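Local coordinates for protein Xaa-Pro Dipeptidase (Alteromonas macleodii, PDB 2QS8) that probably acts as a metal-dependent carboxypeptidase of the amidohydrolase superfamily, splitting Xaa-Pro dipeptides or related peptides, at residues V171-G174 with P175-Y179. Numbering follows the deposited sequence.
Sequences VVNG and PYEVY
Glu177, in the first turn of helix 175-188, reaches back along the incoming chain to Asn173, and its OE1 takes a weak, bent hydrogen bond from Asn173 N (2.8 Å, 125° at the hydrogen). With CG beside its own backbone N (chi1 -63°) and the chain extended beyond, the side chain runs past the Asn173 carbonyl, bringing Glu177 CG to 3.2 Å from Asn173 O. Two waters complete the link: one donates to Asn173 O and accepts from Glu177 N, bridging the two backbones, and the other accepts from Asn173 ND2 and donates to Glu177 OE1 (2.6 Å). Gly174 is the N-cap residue; its O accepts from Val178 N (3.2 Å), the first i to i+4 bond of the helix. Its positive phi (90°) suits glycine, since a CB would press on the preceding carbonyl.

Val172 packs on the first turn: its CG2 meets Val178 CG2 at 3.9 Å, an apolar contact, while Val172 CG1 lies 3.3 Å from the backbone Glu177 O.

Asn173 OD1 is hydrogen-bonded to Arg183 of the second subunit and Tyr176 OH to Glu216 of the third, placing this helix start at subunit interfaces. Strand 171-172 pairs in parallel with strand 145-146, while Val178 packs against Ala220 and Val221 of helix 215-227.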
loop_
_atom_site.group_PDB
_atom_site.type_symbol
_atom_site.label_atom_id
_atom_site.label_comp_id
_atom_site.label_asym_id
_atom_site.label_seq_id
_atom_site.Cartn_x
_atom_site.Cartn_y
_atom_site.Cartn_z
ATOM N N VAL A 171 12.824 -5.623 2.848
ATOM C CA VAL A 171 11.990 -5.625 4.054
ATOM C C VAL A 171 10.557 -5.317 3.612
ATOM O O VAL A 171 10.265 -4.247 3.070
ATOM C CB VAL A 171 12.468 -4.591 5.086
ATOM C CG1 VAL A 171 11.702 -4.779 6.414
ATOM C CG2 VAL A 171 13.972 -4.755 5.302
ATOM N N VAL A 172 9.667 -6.276 3.846
ATOM C CA VAL A 172 8.286 -6.184 3.390
ATOM C C VAL A 172 7.196 -6.447 4.420
ATOM O O VAL A 172 7.441 -6.995 5.491
ATOM C CB VAL A 172 8.055 -7.207 2.262
ATOM C CG1 VAL A 172 9.039 -6.974 1.125
ATOM C CG2 VAL A 172 8.223 -8.619 2.826
ATOM N N ASN A 173 5.980 -6.069 4.044
ATOM C CA ASN A 173 4.781 -6.271 4.850
ATOM C C ASN A 173 3.629 -6.392 3.844
ATOM O O ASN A 173 3.395 -5.479 3.051
ATOM C CB ASN A 173 4.542 -5.088 5.798
ATOM C CG ASN A 173 5.554 -5.027 6.924
ATOM O OD1 ASN A 173 5.606 -5.914 7.786
ATOM N ND2 ASN A 173 6.373 -3.979 6.925
ATOM N N GLY A 174 2.934 -7.526 3.866
ATOM C CA GLY A 174 1.830 -7.740 2.947
ATOM C C GLY A 174 2.280 -8.384 1.648
ATOM O O GLY A 174 3.467 -8.365 1.323
ATOM N N PRO A 175 1.343 -8.946 0.867
ATOM C CA PRO A 175 1.648 -9.608 -0.408
ATOM C C PRO A 175 2.138 -8.720 -1.551
ATOM O O PRO A 175 2.921 -9.165 -2.392
ATOM C CB PRO A 175 0.337 -10.315 -0.747
ATOM C CG PRO A 175 -0.689 -9.378 -0.191
ATOM C CD PRO A 175 -0.107 -8.967 1.141
ATOM N N TYR A 176 1.677 -7.471 -1.603
ATOM C CA TYR A 176 2.109 -6.591 -2.678
ATOM C C TYR A 176 3.560 -6.159 -2.481
ATOM O O TYR A 176 4.335 -6.115 -3.442
ATOM C CB TYR A 176 1.160 -5.388 -2.790
ATOM C CG TYR A 176 -0.269 -5.843 -2.944
ATOM C CD1 TYR A 176 -1.272 -5.395 -2.077
ATOM C CD2 TYR A 176 -0.604 -6.796 -3.910
ATOM C CE1 TYR A 176 -2.578 -5.897 -2.166
ATOM C CE2 TYR A 176 -1.894 -7.299 -4.006
ATOM C CZ TYR A 176 -2.879 -6.850 -3.133
ATOM O OH TYR A 176 -4.154 -7.364 -3.235
ATOM N N GLU A 177 3.940 -5.855 -1.243
ATOM C CA GLU A 177 5.323 -5.470 -0.991
ATOM C C GLU A 177 6.204 -6.697 -1.240
ATOM O O GLU A 177 7.351 -6.558 -1.639
ATOM C CB GLU A 177 5.522 -4.946 0.441
ATOM C CG GLU A 177 4.755 -3.680 0.753
ATOM C CD GLU A 177 5.308 -2.903 1.947
ATOM O OE1 GLU A 177 5.972 -3.503 2.830
ATOM O OE2 GLU A 177 5.063 -1.676 2.009
ATOM N N VAL A 178 5.662 -7.895 -1.010
ATOM C CA VAL A 178 6.423 -9.115 -1.258
ATOM C C VAL A 178 6.807 -9.188 -2.738
ATOM O O VAL A 178 7.964 -9.456 -3.060
ATOM C CB VAL A 178 5.632 -10.392 -0.886
ATOM C CG1 VAL A 178 6.218 -11.627 -1.608
ATOM C CG2 VAL A 178 5.714 -10.623 0.600
ATOM N N TYR A 179 5.841 -8.941 -3.629
ATOM C CA TYR A 179 6.104 -8.986 -5.064
ATOM C C TYR A 179 7.154 -7.945 -5.471
ATOM O O TYR A 179 8.020 -8.221 -6.299
ATOM C CB TYR A 179 4.812 -8.762 -5.870
ATOM C CG TYR A 179 4.102 -10.038 -6.280
ATOM C CD1 TYR A 179 3.273 -10.719 -5.386
ATOM C CD2 TYR A 179 4.258 -10.564 -7.570
ATOM C CE1 TYR A 179 2.612 -11.887 -5.766
ATOM C CE2 TYR A 179 3.601 -11.735 -7.962
ATOM C CZ TYR A 179 2.783 -12.388 -7.057
ATOM O OH TYR A 179 2.147 -13.538 -7.450
HETATM O O HOH W 1 1.880 -5.513 0.756
HETATM O O HOH W 2 5.994 -2.061 4.968
#